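PDB 1IZC: macrophomate synthase intermolecular Diels-Alderase from Macrophoma commelinae, which belongs to the HpcH/HpaI aldolase/citrate lyase family of TIM-barrel enzymes and binds a magnesium ion together with pyruvic acid. Local coordinates for residues T23-L28 against D115-G120; T53-K57 against D83-A88; M139-I144 against S174-I180. The protein carries 1 engineered substitution. One frame throughout, in Å; residues are numbered along the deposited sequence.

Overall arrangement
From the N terminus, segment 23-28, just before helix 28-37, meets segment 115-120, where helix 107-116 runs toward strand 120-123; interaction 1 thus closes a long loop over the first three beta-alpha units of the barrel. Interaction 2 falls wholly within that loop and pairs helices 53-61 and 78-91. Interaction 3 opens after interaction 1 has closed, joining the end of helix 129-139 to helix 171-177 and the start of strand 179-184. Interaction 1 touches both others: I85 packs on A116, and A119 O probably accepts a hydrogen bond from C179 N at 2.8 Å. Interactions 2 and 3 do not meet, their nearest atoms being about 10 Å apart.

Interaction 1: residues T23-L28 against D115-G120; sequences TYPGNL and DAGAAG
P25, G26 and L28 close around A119 at the tight end of this contact. The A119 methyl is the shared partner: its CB lies 3.4 Å from G26 O, 3.6 Å from L28 CB and 3.9 Å from P25 CB. L28 carries its CG anti to the backbone N (chi1 174°), which carries CD2 past A119 O to within 3.7 Å of G120 CA. Beside it P25 CA stands 3.3 Å from G117 O, a CA-H...O contact bent to 123° at the hydrogen. No direct hydrogen bond crosses between the segments.

At the T23 end the backbones part and water takes over. One water donates to both T23 O and D115 O, 2.8 Å from each, and a second water sits beside the same two oxygens. The D115 carboxylate turns elsewhere, to R147 and to H73 of the third subunit.

Positive phi at G117 (115°), with two bonds back into the last turn, defines a Schellman motif that ends helix 107-116. The chain then enters strand 120-123, so the N-terminal segment covers a helix-to-strand turn at the N-terminal end of the strands of a TIM barrel.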
loop_
_atom_site.group_PDB
_atom_site.type_symbol
_atom_site.label_atom_id
_atom_site.label_comp_id
_atom_site.label_asym_id
_atom_site.label_seq_id
_atom_site.Cartn_x
_atom_site.Cartn_y
_atom_site.Cartn_z
ATOM N N THR A 23 -5.735 -13.842 -17.730
ATOM C CA THR A 23 -6.454 -12.735 -17.110
ATOM C C THR A 23 -7.952 -13.035 -17.187
ATOM O O THR A 23 -8.779 -12.267 -16.687
ATOM C CB THR A 23 -6.196 -11.416 -17.849
ATOM O OG1 THR A 23 -6.300 -11.641 -19.260
ATOM C CG2 THR A 23 -4.809 -10.876 -17.516
ATOM N N TYR A 24 -8.289 -14.156 -17.822
ATOM C CA TYR A 24 -9.683 -14.585 -17.954
ATOM C C TYR A 24 -9.900 -15.891 -17.205
ATOM O O TYR A 24 -8.967 -16.676 -17.020
ATOM C CB TYR A 24 -10.073 -14.725 -19.430
ATOM C CG TYR A 24 -10.440 -13.394 -20.021
ATOM C CD1 TYR A 24 -9.477 -12.566 -20.587
ATOM C CD2 TYR A 24 -11.744 -12.912 -19.920
ATOM C CE1 TYR A 24 -9.805 -11.284 -21.038
ATOM C CE2 TYR A 24 -12.080 -11.636 -20.362
ATOM C CZ TYR A 24 -11.106 -10.825 -20.922
ATOM O OH TYR A 24 -11.439 -9.561 -21.384
ATOM N N PRO A 25 -11.143 -16.153 -16.766
ATOM C CA PRO A 25 -11.397 -17.390 -16.025
ATOM C C PRO A 25 -11.184 -18.688 -16.771
ATOM O O PRO A 25 -11.536 -18.809 -17.945
ATOM C CB PRO A 25 -12.852 -17.243 -15.585
ATOM C CG PRO A 25 -13.469 -16.542 -16.763
ATOM C CD PRO A 25 -12.405 -15.455 -17.070
ATOM N N GLY A 26 -10.597 -19.652 -16.072
ATOM C CA GLY A 26 -10.407 -20.970 -16.640
ATOM C C GLY A 26 -11.773 -21.638 -16.628
ATOM O O GLY A 26 -12.715 -21.132 -16.003
ATOM N N ASN A 27 -11.895 -22.783 -17.290
ATOM C CA ASN A 27 -13.200 -23.438 -17.373
ATOM C C ASN A 27 -13.587 -24.315 -16.183
ATOM O O ASN A 27 -13.517 -25.551 -16.254
ATOM C CB ASN A 27 -13.292 -24.255 -18.662
ATOM C CG ASN A 27 -14.729 -24.569 -19.032
ATOM O OD1 ASN A 27 -15.624 -24.457 -18.195
ATOM N ND2 ASN A 27 -14.957 -24.969 -20.282
ATOM N N LEU A 28 -14.019 -23.676 -15.099
ATOM C CA LEU A 28 -14.432 -24.408 -13.908
ATOM C C LEU A 28 -15.699 -25.207 -14.216
ATOM O O LEU A 28 -15.912 -26.287 -13.663
ATOM C CB LEU A 28 -14.667 -23.440 -12.736
ATOM C CG LEU A 28 -15.243 -24.040 -11.446
ATOM C CD1 LEU A 28 -14.267 -25.112 -10.900
ATOM C CD2 LEU A 28 -15.477 -22.933 -10.410
ATOM N N ASP A 115 -14.116 -9.537 -13.042
ATOM C CA ASP A 115 -13.235 -8.803 -13.965
ATOM C C ASP A 115 -11.786 -9.307 -13.859
ATOM O O ASP A 115 -11.055 -9.292 -14.852
ATOM C CB ASP A 115 -13.256 -7.282 -13.692
ATOM C CG ASP A 115 -14.543 -6.584 -14.173
ATOM O OD1 ASP A 115 -15.321 -7.196 -14.935
ATOM O OD2 ASP A 115 -14.763 -5.401 -13.789
ATOM N N ALA A 116 -11.371 -9.752 -12.669
ATOM C CA ALA A 116 -10.008 -10.257 -12.489
ATOM C C ALA A 116 -9.810 -11.694 -12.963
ATOM O O ALA A 116 -8.678 -12.163 -13.046
ATOM C CB ALA A 116 -9.570 -10.136 -11.007
ATOM N N GLY A 117 -10.893 -12.413 -13.246
ATOM C CA GLY A 117 -10.731 -13.773 -13.733
ATOM C C GLY A 117 -11.240 -14.909 -12.861
ATOM O O GLY A 117 -10.896 -16.061 -13.097
ATOM N N ALA A 118 -12.053 -14.613 -11.853
ATOM C CA ALA A 118 -12.569 -15.690 -11.006
ATOM C C ALA A 118 -13.486 -16.582 -11.833
ATOM O O ALA A 118 -14.318 -16.080 -12.588
ATOM C CB ALA A 118 -13.338 -15.114 -9.814
ATOM N N ALA A 119 -13.347 -17.897 -11.674
ATOM C CA ALA A 119 -14.173 -18.852 -12.429
ATOM C C ALA A 119 -15.386 -19.336 -11.642
ATOM O O ALA A 119 -16.294 -19.939 -12.203
ATOM C CB ALA A 119 -13.319 -20.053 -12.855
ATOM N N GLY A 120 -15.394 -19.075 -10.344
ATOM C CA GLY A 120 -16.506 -19.494 -9.507
ATOM C C GLY A 120 -16.803 -18.467 -8.426
ATOM O O GLY A 120 -15.893 -17.847 -7.862
HETATM O O HOH W 1 -8.391 -9.684 -15.663
HETATM O O HOH W 2 -11.567 -11.485 -16.605
#

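Interaction 2: residues T53-K57 against D83-A88; sequences TFVTK and DAIHAA
T56 and T53 bring their methyl groups against the helix that carries A84 and A88; no hydrogen bond or salt bridge crosses between the two segments, which meet by van der Waals contact. T56 CG2 makes the closest approach, 3.2 Å from A84 O, and also lies 3.9 Å from A88 CB. That oxygen already accepts the helical bond from A88 N, so the methyl packs against an engaged carbonyl. Placing CG2 anti to the backbone N (chi1 -40° for OG1) is what aims it across. One turn earlier T53 CG2 touches D83 CB at 3.6 Å and faces A84 N at 3.7 Å. K57 contributes only its aliphatic root, with CG 4.0 Å from A87 CB.

Polar groups find their partners beyond the interface. T56 OG1 lies 3.6 Å from A84 CB, yet its hydrogen bonds go to H48 and to S52 O. The K57 chain is extended beyond CG, carrying NZ to the second subunit, where it meets D83 in a salt bridge and H86 in a hydrogen bond. D83 and H86 of this chain receive K57 of that subunit in return, so the two copies exchange the same bonds.

As for the backbones, the axes of the two short segments approach to 8.6 Å and run nearly parallel, 16° apart. The small A84, A87 and A88 line the facing side, and the backbones come nearest at T53 and A84, whose CA atoms are close neighbours.

Helices 53-61 and 78-91 are successive outer helices of the TIM barrel, separated in sequence by strand 66-70. A88 rests on V67 of that strand and on V98 of strand 97-101, while I85 touches both strands and also reaches helix 107-116.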
loop_
_atom_site.group_PDB
_atom_site.type_symbol
_atom_site.label_atom_id
_atom_site.label_comp_id
_atom_site.label_asym_id
_atom_site.label_seq_id
_atom_site.Cartn_x
_atom_site.Cartn_y
_atom_site.Cartn_z
ATOM N N THR A 53 -0.841 -10.943 -1.638
ATOM C CA THR A 53 -0.638 -11.560 -2.942
ATOM C C THR A 53 0.621 -12.421 -2.917
ATOM O O THR A 53 0.732 -13.363 -3.693
ATOM C CB THR A 53 -0.533 -10.521 -4.068
ATOM O OG1 THR A 53 0.567 -9.648 -3.806
ATOM C CG2 THR A 53 -1.820 -9.706 -4.153
ATOM N N PHE A 54 1.567 -12.116 -2.026
ATOM C CA PHE A 54 2.783 -12.933 -1.934
ATOM C C PHE A 54 2.343 -14.336 -1.509
ATOM O O PHE A 54 2.817 -15.338 -2.042
ATOM C CB PHE A 54 3.767 -12.327 -0.914
ATOM C CG PHE A 54 5.112 -12.991 -0.897
ATOM C CD1 PHE A 54 5.293 -14.217 -0.275
ATOM C CD2 PHE A 54 6.205 -12.386 -1.532
ATOM C CE1 PHE A 54 6.553 -14.846 -0.283
ATOM C CE2 PHE A 54 7.448 -12.993 -1.550
ATOM C CZ PHE A 54 7.632 -14.227 -0.928
ATOM N N VAL A 55 1.423 -14.411 -0.549
ATOM C CA VAL A 55 0.909 -15.710 -0.118
ATOM C C VAL A 55 0.194 -16.401 -1.286
ATOM O O VAL A 55 0.352 -17.602 -1.491
ATOM C CB VAL A 55 -0.062 -15.552 1.073
ATOM C CG1 VAL A 55 -0.757 -16.893 1.381
ATOM C CG2 VAL A 55 0.724 -15.103 2.304
ATOM N N THR A 56 -0.589 -15.654 -2.061
ATOM C CA THR A 56 -1.278 -16.272 -3.189
ATOM C C THR A 56 -0.249 -16.921 -4.109
ATOM O O THR A 56 -0.464 -18.009 -4.639
ATOM C CB THR A 56 -2.043 -15.244 -4.042
ATOM O OG1 THR A 56 -2.668 -14.279 -3.187
ATOM C CG2 THR A 56 -3.111 -15.954 -4.873
ATOM N N LYS A 57 0.862 -16.228 -4.324
ATOM C CA LYS A 57 1.908 -16.768 -5.188
ATOM C C LYS A 57 2.510 -18.063 -4.633
ATOM O O LYS A 57 2.804 -18.995 -5.386
ATOM C CB LYS A 57 3.000 -15.718 -5.382
ATOM C CG LYS A 57 2.540 -14.526 -6.219
ATOM C CD LYS A 57 3.624 -13.442 -6.261
ATOM C CE LYS A 57 3.218 -12.291 -7.175
ATOM N NZ LYS A 57 4.273 -11.219 -7.171
ATOM N N ASP A 83 -5.337 -8.410 -7.737
ATOM C CA ASP A 83 -3.984 -8.925 -7.902
ATOM C C ASP A 83 -3.839 -10.363 -7.430
ATOM O O ASP A 83 -3.059 -11.124 -8.009
ATOM C CB ASP A 83 -2.967 -8.042 -7.157
ATOM C CG ASP A 83 -2.761 -6.678 -7.825
ATOM O OD1 ASP A 83 -3.231 -6.471 -8.955
ATOM O OD2 ASP A 83 -2.099 -5.812 -7.216
ATOM N N ALA A 84 -4.582 -10.745 -6.392
ATOM C CA ALA A 84 -4.493 -12.105 -5.874
ATOM C C ALA A 84 -5.087 -13.074 -6.898
ATOM O O ALA A 84 -4.544 -14.152 -7.151
ATOM C CB ALA A 84 -5.252 -12.218 -4.531
ATOM N N ILE A 85 -6.194 -12.680 -7.512
ATOM C CA ILE A 85 -6.824 -13.552 -8.500
ATOM C C ILE A 85 -5.871 -13.732 -9.690
ATOM O O ILE A 85 -5.654 -14.858 -10.157
ATOM C CB ILE A 85 -8.182 -12.979 -8.943
ATOM C CG1 ILE A 85 -9.144 -13.013 -7.742
ATOM C CG2 ILE A 85 -8.762 -13.821 -10.104
ATOM C CD1 ILE A 85 -10.477 -12.270 -7.975
ATOM N N HIS A 86 -5.291 -12.633 -10.164
ATOM C CA HIS A 86 -4.326 -12.702 -11.264
ATOM C C HIS A 86 -3.153 -13.591 -10.844
ATOM O O HIS A 86 -2.720 -14.451 -11.596
ATOM C CB HIS A 86 -3.742 -11.330 -11.597
ATOM C CG HIS A 86 -4.590 -10.504 -12.512
ATOM N ND1 HIS A 86 -4.210 -9.250 -12.935
ATOM C CD2 HIS A 86 -5.787 -10.756 -13.096
ATOM C CE1 HIS A 86 -5.135 -8.764 -13.745
ATOM N NE2 HIS A 86 -6.102 -9.660 -13.860
ATOM N N ALA A 87 -2.621 -13.366 -9.649
ATOM C CA ALA A 87 -1.472 -14.174 -9.213
ATOM C C ALA A 87 -1.780 -15.672 -9.142
ATOM O O ALA A 87 -0.946 -16.504 -9.536
ATOM C CB ALA A 87 -0.957 -13.679 -7.862
ATOM N N ALA A 88 -2.957 -16.031 -8.639
ATOM C CA ALA A 88 -3.314 -17.453 -8.554
ATOM C C ALA A 88 -3.268 -18.120 -9.925
ATOM O O ALA A 88 -2.720 -19.214 -10.084
ATOM C CB ALA A 88 -4.717 -17.620 -7.954
#

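Interaction 3: residues M139-I144 against S174-I180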
loop_
_atom_site.group_PDB
_atom_site.type_symbol
_atom_site.label_atom_id
_atom_site.label_comp_id
_atom_site.label_asym_id
_atom_site.label_seq_id
_atom_site.Cartn_x
_atom_site.Cartn_y
_atom_site.Cartn_z
ATOM N N MET A 139 -23.662 -11.627 -12.702
ATOM C CA MET A 139 -22.538 -12.477 -13.087
ATOM C C MET A 139 -22.388 -12.819 -14.553
ATOM O O MET A 139 -21.297 -13.157 -15.020
ATOM C CB MET A 139 -22.603 -13.786 -12.311
ATOM C CG MET A 139 -22.193 -13.672 -10.858
ATOM S SD MET A 139 -22.366 -15.222 -9.957
ATOM C CE MET A 139 -21.144 -16.267 -10.850
ATOM N N TYR A 140 -23.484 -12.749 -15.288
ATOM C CA TYR A 140 -23.430 -13.127 -16.683
ATOM C C TYR A 140 -23.923 -12.037 -17.601
ATOM O O TYR A 140 -24.816 -11.266 -17.246
ATOM C CB TYR A 140 -24.256 -14.405 -16.903
ATOM C CG TYR A 140 -23.789 -15.581 -16.065
ATOM C CD1 TYR A 140 -24.338 -15.832 -14.806
ATOM C CD2 TYR A 140 -22.771 -16.421 -16.520
ATOM C CE1 TYR A 140 -23.884 -16.895 -14.016
ATOM C CE2 TYR A 140 -22.305 -17.479 -15.740
ATOM C CZ TYR A 140 -22.865 -17.713 -14.490
ATOM O OH TYR A 140 -22.387 -18.762 -13.727
ATOM N N TYR A 141 -23.322 -11.976 -18.784
ATOM C CA TYR A 141 -23.715 -10.997 -19.788
ATOM C C TYR A 141 -25.027 -11.418 -20.433
ATOM O O TYR A 141 -25.416 -12.581 -20.368
ATOM C CB TYR A 141 -22.656 -10.924 -20.889
ATOM C CG TYR A 141 -21.306 -10.479 -20.402
ATOM C CD1 TYR A 141 -21.098 -9.169 -19.988
ATOM C CD2 TYR A 141 -20.231 -11.364 -20.369
ATOM C CE1 TYR A 141 -19.851 -8.742 -19.554
ATOM C CE2 TYR A 141 -18.980 -10.948 -19.935
ATOM C CZ TYR A 141 -18.799 -9.643 -19.534
ATOM O OH TYR A 141 -17.556 -9.230 -19.136
ATOM N N GLY A 142 -25.710 -10.460 -21.041
ATOM C CA GLY A 142 -26.937 -10.789 -21.739
ATOM C C GLY A 142 -26.553 -11.792 -22.814
ATOM O O GLY A 142 -25.420 -11.776 -23.302
ATOM N N PRO A 143 -27.478 -12.661 -23.240
ATOM C CA PRO A 143 -28.870 -12.783 -22.803
ATOM C C PRO A 143 -29.119 -13.454 -21.450
ATOM O O PRO A 143 -30.251 -13.500 -20.987
ATOM C CB PRO A 143 -29.508 -13.569 -23.946
ATOM C CG PRO A 143 -28.398 -14.504 -24.338
ATOM C CD PRO A 143 -27.176 -13.613 -24.329
ATOM N N ILE A 144 -28.075 -13.964 -20.808
ATOM C CA ILE A 144 -28.260 -14.644 -19.532
ATOM C C ILE A 144 -28.526 -13.679 -18.382
ATOM O O ILE A 144 -29.441 -13.889 -17.573
ATOM C CB ILE A 144 -27.035 -15.523 -19.202
ATOM C CG1 ILE A 144 -26.819 -16.534 -20.336
ATOM C CG2 ILE A 144 -27.236 -16.219 -17.853
ATOM C CD1 ILE A 144 -25.622 -17.453 -20.141
ATOM N N SER A 174 -16.637 -15.881 -20.608
ATOM C CA SER A 174 -17.266 -15.598 -19.336
ATOM C C SER A 174 -18.562 -16.358 -19.102
ATOM O O SER A 174 -18.770 -16.950 -18.042
ATOM C CB SER A 174 -17.516 -14.097 -19.213
ATOM O OG SER A 174 -16.273 -13.398 -19.178
ATOM N N ASN A 175 -19.443 -16.364 -20.090
ATOM C CA ASN A 175 -20.711 -17.042 -19.873
ATOM C C ASN A 175 -20.637 -18.574 -19.881
ATOM O O ASN A 175 -21.515 -19.241 -19.322
ATOM C CB ASN A 175 -21.750 -16.514 -20.875
ATOM C CG ASN A 175 -22.335 -15.148 -20.457
ATOM O OD1 ASN A 175 -21.871 -14.511 -19.498
ATOM N ND2 ASN A 175 -23.354 -14.695 -21.187
ATOM N N ASN A 176 -19.583 -19.129 -20.473
ATOM C CA ASN A 176 -19.426 -20.576 -20.524
ATOM C C ASN A 176 -18.523 -21.152 -19.433
ATOM O O ASN A 176 -18.634 -22.324 -19.097
ATOM C CB ASN A 176 -18.853 -21.017 -21.877
ATOM C CG ASN A 176 -19.751 -20.660 -23.041
ATOM O OD1 ASN A 176 -20.969 -20.636 -22.912
ATOM N ND2 ASN A 176 -19.151 -20.400 -24.191
ATOM N N HIS A 177 -17.629 -20.335 -18.885
ATOM C CA HIS A 177 -16.685 -20.842 -17.882
ATOM C C HIS A 177 -17.054 -20.603 -16.426
ATOM O O HIS A 177 -16.712 -21.414 -15.558
ATOM C CB HIS A 177 -15.301 -20.214 -18.093
ATOM C CG HIS A 177 -14.567 -20.719 -19.297
ATOM N ND1 HIS A 177 -13.249 -20.395 -19.545
ATOM C CD2 HIS A 177 -14.958 -21.514 -20.323
ATOM C CE1 HIS A 177 -12.859 -20.971 -20.669
ATOM N NE2 HIS A 177 -13.876 -21.656 -21.162
ATOM N N VAL A 178 -17.729 -19.484 -16.171
ATOM C CA VAL A 178 -18.066 -19.058 -14.811
ATOM C C VAL A 178 -19.199 -19.817 -14.131
ATOM O O VAL A 178 -20.250 -20.057 -14.734
ATOM C CB VAL A 178 -18.369 -17.543 -14.800
ATOM C CG1 VAL A 178 -18.774 -17.093 -13.396
ATOM C CG2 VAL A 178 -17.126 -16.767 -15.267
ATOM N N CYS A 179 -18.976 -20.156 -12.862
ATOM C CA CYS A 179 -19.933 -20.926 -12.060
ATOM C C CYS A 179 -20.484 -20.198 -10.840
ATOM O O CYS A 179 -19.804 -19.346 -10.245
ATOM C CB CYS A 179 -19.275 -22.219 -11.577
ATOM S SG CYS A 179 -18.633 -23.278 -12.894
ATOM N N ILE A 180 -21.718 -20.554 -10.472
ATOM C CA ILE A 180 -22.396 -19.992 -9.307
ATOM C C ILE A 180 -22.618 -21.122 -8.300
ATOM O O ILE A 180 -23.156 -22.187 -8.640
ATOM C CB ILE A 180 -23.774 -19.368 -9.656
ATOM C CG1 ILE A 180 -23.617 -18.240 -10.655
ATOM C CG2 ILE A 180 -24.405 -18.787 -8.401
ATOM C CD1 ILE A 180 -24.913 -17.452 -10.883
HETATM O O HOH W 3 -19.719 -13.872 -17.100
HETATM O O HOH W 4 -15.576 -10.900 -19.803
#
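N175 OD1 accepts two hydrogen bonds. Y141 N donates to it at 3.0 Å, 152° at the hydrogen, in the carbonyl plane and on a lone pair; a water that also donates to M139 O supplies a longer bond. The other end of the amide answers the same residue: N175 ND2 donates to Y141 O at 3.1 Å, from 44° above that carbonyl's plane. Together the two bonds clasp the Y141 backbone and fix the rotation of the amide.

These bonds join the loop leaving helix 129-139 to helix 171-177, just ahead of strand 179-184, the fifth strand of the TIM barrel. Y140, with CG beside the backbone N (chi1 -58°), spans toward that strand. Its OH donates to V178 O at 2.7 Å from above the carbonyl plane, and R29 gives the same oxygen a further bond. The ring meets I180 by its edge, CE1 lying 3.3 Å from I180 CD1.

Y141 likewise offers an edge to the helix, with CE2 3.5 Å from S174 CB. A water bridges Y141 OH and S174 OG, 2.7 Å from each, while S174 OG is also bonded to N170 O. Beyond, I214 of the third subunit packs on Y141.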